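Local structure of conserved membrane protein (Chlamydia abortus, 6GZU) at residues H26-R29 with L30-K33; H72-S75 with T76-H79; I139-L142 with D143-E146. The protein combines deubiquitinating and acetylating activities as a secreted Chlamydia effector that induces Golgi fragmentation, this chain being its C-terminal, protease-like part. All blocks are in the same frame, centred on the assembly; numbering follows the deposited sequence.

From the N terminus, interaction 1 lies within about two turns of helix 20-33, which packs against helix 204-217. Interaction 2 follows in the long excursion between strands 68-69 and 100-107, where a tight turn delivers one of four zinc ligands. Interaction 3 closes the hairpin that joins strands 134-141 and 146-150 of the mixed sheet. The three are local and in series, so none nests in or crosses another. Their centres lie 18 to 25 Å apart. Helix 204-217 relates two of them, since its residues meet side chains of both 26-33 and 139-146, whereas interaction 2 sits at the surface by the zinc.

Interaction 1: residues H26-R29 with L30-K33; sequences HLIR and LSEK
Leu30 crosses the imidazole of His26 at a slant, one turn further along helix 20-33, an i to i+4 pairing in which CD1 of Leu30 comes 3.6 Å from CD2 of His26. The backbone bond from Leu30 N to His26 O, 2.8 Å long and fairly straight at 165°, accompanies this side-chain contact. With its CG anti to the backbone N (chi1 -160°), His26 swings its ring alongside the helix to where both Leu30 and Arg29 meet it. Arg29 approaches the ring differently, at its edge: its chain bends at chi3 and NH1 gives a hydrogen bond to ND1 of His26 (2.9 Å), lying nearly in both the ring and guanidinium planes. This bond identifies ND1 as an acceptor, while NE2 on the far side of the ring is hydrogen-bonded to Asp213. Held at both nitrogens, the ring is fixed in rotation, and Phe238 packs against it edge-to-face. Arg29 NE binds the carbonyl of Arg245, so the guanidinium joins this helix to the chain near its C-terminal end. Glu32 reaches the same region, its carboxylate taking the backbone N-H groups of Thr248 and Gln249. On another side of the helix Ser31 turns its hydroxyl back to the backbone, OG donating to the carbonyl O of Ile28 over 2.7 Å.

Interaction 2: residues H72-S75 with T76-H79; sequences HPDS and TQCH. With ZN (zinc ion), chain C.
Asp74 holds its CG anti to the backbone N (chi1 176°), which carries the carboxylate forward over the start of a short 3-10 turn, where Thr76 turns OG1 back and Gln77 folds at chi2 (-72°) to meet it. The result is an Asx turn leading into the 3-10 segment. OD1 of Asp74 takes two donors from one face of the carboxylate, Thr76 OG1 at 2.7 Å and the more distant Thr76 N at 3.2 Å, both from above its plane. The other oxygen, OD2, accepts NE2 of Gln77 at 2.9 Å. NE2 stands above the carboxylate plane, while OD2 lies close to the amide plane of Gln77, and the two flat groups are turned 83° apart. Three side-chain and backbone donors thus share the two oxygens, and the carboxylate's rotation is restrained. In the backbone, Gln77 N donates to Asp74 O, followed by a longer bond from Cys78 N to Ser75 O. The turn runs directly into the zinc site, whose four ligands are Cys78, His60, His80 and Cys95. Asp74 is also tied by a backbone hydrogen bond to His60, so the turn is joined to a second ligand. Cys78 extends SG anti to its own backbone N and places it 2.2 Å from the zinc ion.

Interaction 3: residues I139-L142 with D143-E146; sequences IVNL and DRRE
Asn141 and Arg144 meet as two flat groups at a slant, amide and guanidinium planes 55° apart, with the aliphatic part of the arginine passing the amide: Arg144 CD lies 3.5 Å from ND2 of Asn141. At the guanidinium edge, in its plane, sits CD of Glu146, and NE makes a salt bridge to OE1 of Glu146 at 3.1 Å, from above the carboxylate plane. The arginine's NH2 turns to Asp220, and the glutamate has further partners in Lys190 and Tyr215, which probably offset the charge of this buried acid. Tyr215 OH also bonds to ND2 of Asn141, so one hydroxyl from helix 204-217 serves the amide and carboxylate together. The other end of the amide faces the turn: OD1 of Asn141 receives the backbone N-H of Arg144 at 3.0 Å, a donor well above the carbonyl plane. CG of Asn141 stands anti to its backbone N (chi1 -174°), which points the amide over the turn. Asp143, at the surface end, pairs with Arg99. Between the strands, Asn141 N bonds to Glu146 O, very straight at 176°, and Glu146 N returns to Asn141 O at 3.2 Å. Arg145, with positive phi, and Glu146 both face Asn141 across the hairpin: this is a G1 beta bulge, closing the antiparallel hairpin of strands 134-141 and 146-150 in the central sheet of this Ulp1-type, CE-clan domain.

Interaction 1: residues H26-R29 with L30-K33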
# COMPACT_ATOMS: atom_id res chain seq x y z
N HIS A 26 -8.47 -0.00 -7.90
CA HIS A 26 -7.74 -1.20 -8.32
C HIS A 26 -7.45 -2.16 -7.18
O HIS A 26 -7.49 -3.37 -7.36
CB HIS A 26 -6.49 -0.88 -9.16
CG HIS A 26 -6.04 -2.05 -9.97
ND1 HIS A 26 -6.81 -2.57 -10.99
CD2 HIS A 26 -4.94 -2.84 -9.86
CE1 HIS A 26 -6.18 -3.61 -11.51
NE2 HIS A 26 -5.06 -3.81 -10.83
N LEU A 27 -7.10 -1.63 -6.01
CA LEU A 27 -6.91 -2.49 -4.83
C LEU A 27 -8.17 -3.27 -4.51
O LEU A 27 -8.12 -4.48 -4.27
CB LEU A 27 -6.37 -1.69 -3.64
CG LEU A 27 -4.87 -1.39 -3.64
CD1 LEU A 27 -4.22 -0.96 -4.90
CD2 LEU A 27 -4.62 -0.40 -2.48
N ILE A 28 -9.34 -2.61 -4.56
CA ILE A 28 -10.59 -3.30 -4.30
C ILE A 28 -10.85 -4.37 -5.38
O ILE A 28 -11.28 -5.50 -5.07
CB ILE A 28 -11.80 -2.30 -4.24
CG1 ILE A 28 -11.72 -1.44 -2.97
CG2 ILE A 28 -13.17 -3.03 -4.31
CD1 ILE A 28 -11.85 -2.26 -1.64
N ARG A 29 -10.61 -4.02 -6.65
CA ARG A 29 -10.70 -5.00 -7.73
C ARG A 29 -9.81 -6.23 -7.42
O ARG A 29 -10.27 -7.37 -7.49
CB ARG A 29 -10.27 -4.32 -9.03
CG ARG A 29 -10.29 -5.14 -10.27
CD ARG A 29 -9.87 -4.24 -11.47
NE ARG A 29 -10.81 -3.19 -11.81
CZ ARG A 29 -10.61 -1.87 -11.78
NH1 ARG A 29 -9.44 -1.33 -11.42
NH2 ARG A 29 -11.62 -1.06 -12.11
N LEU A 30 -8.56 -5.98 -7.03
CA LEU A 30 -7.66 -7.07 -6.66
C LEU A 30 -8.14 -7.85 -5.46
O LEU A 30 -7.96 -9.07 -5.41
CB LEU A 30 -6.24 -6.54 -6.41
CG LEU A 30 -5.57 -6.13 -7.72
CD1 LEU A 30 -4.27 -5.40 -7.39
CD2 LEU A 30 -5.31 -7.32 -8.60
N SER A 31 -8.78 -7.18 -4.50
CA SER A 31 -9.26 -7.87 -3.31
C SER A 31 -10.38 -8.84 -3.64
O SER A 31 -10.62 -9.75 -2.87
CB SER A 31 -9.72 -6.88 -2.23
OG SER A 31 -11.03 -6.39 -2.52
N GLU A 32 -11.04 -8.67 -4.78
CA GLU A 32 -12.10 -9.59 -5.19
C GLU A 32 -11.49 -10.86 -5.75
O GLU A 32 -12.09 -11.93 -5.71
CB GLU A 32 -13.05 -8.94 -6.22
CG GLU A 32 -13.79 -7.77 -5.61
CD GLU A 32 -14.95 -7.28 -6.43
OE1 GLU A 32 -15.07 -7.59 -7.66
OE2 GLU A 32 -15.76 -6.56 -5.81
N LYS A 33 -10.28 -10.74 -6.30
CA LYS A 33 -9.57 -11.90 -6.83
C LYS A 33 -8.74 -12.60 -5.75
O LYS A 33 -8.60 -13.84 -5.76
CB LYS A 33 -8.65 -11.43 -7.94
CG LYS A 33 -7.80 -12.51 -8.51
CD LYS A 33 -7.01 -12.01 -9.69
CE LYS A 33 -6.22 -13.16 -10.28
NZ LYS A 33 -5.10 -12.71 -11.15

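Interaction 2: residues H72-S75 with T76-H79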
# COMPACT_ATOMS: atom_id res chain seq x y z
N HIS A 72 1.53 -8.17 20.96
CA HIS A 72 0.69 -9.18 20.33
C HIS A 72 -0.59 -8.49 19.99
O HIS A 72 -0.94 -7.48 20.62
CB HIS A 72 0.50 -10.43 21.24
CG HIS A 72 -0.33 -10.21 22.47
ND1 HIS A 72 -1.71 -10.18 22.44
CD2 HIS A 72 0.02 -10.08 23.77
CE1 HIS A 72 -2.17 -10.01 23.67
NE2 HIS A 72 -1.14 -9.95 24.50
N PRO A 73 -1.28 -8.98 18.96
CA PRO A 73 -2.48 -8.29 18.50
C PRO A 73 -3.52 -8.33 19.57
O PRO A 73 -3.58 -9.27 20.37
CB PRO A 73 -2.91 -9.11 17.29
CG PRO A 73 -1.64 -9.69 16.80
CD PRO A 73 -0.93 -10.08 18.05
N ASP A 74 -4.34 -7.30 19.58
CA ASP A 74 -5.42 -7.15 20.55
C ASP A 74 -6.63 -6.71 19.75
O ASP A 74 -6.72 -5.55 19.32
CB ASP A 74 -5.02 -6.10 21.58
CG ASP A 74 -6.12 -5.82 22.57
OD1 ASP A 74 -7.19 -6.48 22.51
OD2 ASP A 74 -5.91 -4.93 23.45
N SER A 75 -7.56 -7.63 19.53
CA SER A 75 -8.67 -7.38 18.62
C SER A 75 -9.64 -6.34 19.15
O SER A 75 -10.44 -5.80 18.40
CB SER A 75 -9.40 -8.68 18.33
OG SER A 75 -9.89 -9.22 19.53
N THR A 76 -9.57 -6.06 20.45
CA THR A 76 -10.33 -4.98 21.05
C THR A 76 -9.82 -3.59 20.61
O THR A 76 -10.49 -2.58 20.83
CB THR A 76 -10.36 -5.11 22.59
OG1 THR A 76 -9.11 -4.69 23.15
CG2 THR A 76 -10.61 -6.54 22.95
N GLN A 77 -8.64 -3.52 19.99
CA GLN A 77 -8.17 -2.23 19.48
C GLN A 77 -8.62 -1.97 18.07
O GLN A 77 -8.25 -0.97 17.47
CB GLN A 77 -6.64 -2.17 19.53
CG GLN A 77 -6.09 -2.60 20.86
CD GLN A 77 -6.34 -1.59 21.96
OE1 GLN A 77 -6.70 -0.44 21.71
NE2 GLN A 77 -6.12 -2.01 23.19
N CYS A 78 -9.42 -2.87 17.52
CA CYS A 78 -9.79 -2.80 16.12
C CYS A 78 -10.58 -1.56 15.74
O CYS A 78 -11.64 -1.31 16.30
CB CYS A 78 -10.61 -4.03 15.79
SG CYS A 78 -11.29 -3.96 14.21
N HIS A 79 -10.11 -0.82 14.74
CA HIS A 79 -10.82 0.36 14.24
C HIS A 79 -11.48 0.10 12.85
O HIS A 79 -11.96 1.04 12.14
CB HIS A 79 -9.87 1.56 14.20
CG HIS A 79 -8.81 1.46 13.15
ND1 HIS A 79 -8.10 0.30 12.91
CD2 HIS A 79 -8.33 2.38 12.27
CE1 HIS A 79 -7.25 0.50 11.91
NE2 HIS A 79 -7.35 1.76 11.52
ZN ZN C . -9.73 -4.82 12.83

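Interaction 3: residues I139-L142 with D143-E146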
# COMPACT_ATOMS: atom_id res chain seq x y z
N ILE A 139 4.13 -3.01 0.71
CA ILE A 139 3.39 -4.24 0.92
C ILE A 139 3.96 -4.96 2.15
O ILE A 139 5.18 -5.19 2.24
CB ILE A 139 3.54 -5.20 -0.29
CG1 ILE A 139 3.09 -4.54 -1.60
CG2 ILE A 139 2.75 -6.54 0.00
CD1 ILE A 139 3.46 -5.33 -2.84
N VAL A 140 3.10 -5.37 3.08
CA VAL A 140 3.50 -6.25 4.18
C VAL A 140 2.93 -7.61 3.85
O VAL A 140 1.71 -7.77 3.67
CB VAL A 140 2.96 -5.72 5.53
CG1 VAL A 140 3.19 -6.76 6.64
CG2 VAL A 140 3.64 -4.39 5.86
N ASN A 141 3.81 -8.61 3.76
CA ASN A 141 3.41 -9.98 3.46
C ASN A 141 3.74 -10.82 4.68
O ASN A 141 4.92 -11.08 4.98
CB ASN A 141 4.09 -10.50 2.19
CG ASN A 141 3.60 -11.86 1.75
OD1 ASN A 141 3.34 -12.74 2.58
ND2 ASN A 141 3.49 -12.06 0.44
N LEU A 142 2.71 -11.21 5.43
CA LEU A 142 2.96 -11.93 6.68
C LEU A 142 3.48 -13.36 6.43
O LEU A 142 4.24 -13.91 7.25
CB LEU A 142 1.67 -12.00 7.53
CG LEU A 142 1.03 -10.66 7.97
CD1 LEU A 142 -0.25 -10.93 8.74
CD2 LEU A 142 2.01 -9.85 8.85
N ASP A 143 3.06 -13.96 5.32
CA ASP A 143 3.45 -15.34 5.02
C ASP A 143 4.92 -15.41 4.65
O ASP A 143 5.63 -16.34 5.07
CB ASP A 143 2.60 -15.92 3.87
CG ASP A 143 1.20 -16.32 4.30
OD1 ASP A 143 1.02 -16.92 5.40
OD2 ASP A 143 0.27 -16.05 3.53
N ARG A 144 5.39 -14.40 3.93
CA ARG A 144 6.78 -14.37 3.45
C ARG A 144 7.70 -13.59 4.38
O ARG A 144 8.93 -13.59 4.17
CB ARG A 144 6.86 -13.82 2.01
CG ARG A 144 6.34 -14.83 0.99
CD ARG A 144 6.16 -14.23 -0.36
NE ARG A 144 7.42 -13.81 -0.96
CZ ARG A 144 8.17 -14.56 -1.77
NH1 ARG A 144 7.83 -15.80 -2.06
NH2 ARG A 144 9.27 -14.04 -2.31
N ARG A 145 7.13 -12.98 5.42
CA ARG A 145 7.89 -12.16 6.40
C ARG A 145 8.73 -11.13 5.65
O ARG A 145 9.99 -11.03 5.81
CB ARG A 145 8.75 -13.00 7.34
CG ARG A 145 7.91 -13.98 8.12
CD ARG A 145 8.81 -14.71 9.15
NE ARG A 145 9.04 -13.96 10.37
CZ ARG A 145 10.18 -13.37 10.69
NH1 ARG A 145 11.19 -13.27 9.82
NH2 ARG A 145 10.28 -12.79 11.90
N GLU A 146 8.05 -10.34 4.82
CA GLU A 146 8.75 -9.33 4.04
C GLU A 146 7.96 -8.05 4.01
O GLU A 146 6.71 -8.04 4.05
CB GLU A 146 9.03 -9.84 2.61
CG GLU A 146 7.80 -10.07 1.75
CD GLU A 146 8.08 -10.77 0.40
OE1 GLU A 146 9.11 -11.46 0.28
OE2 GLU A 146 7.29 -10.62 -0.58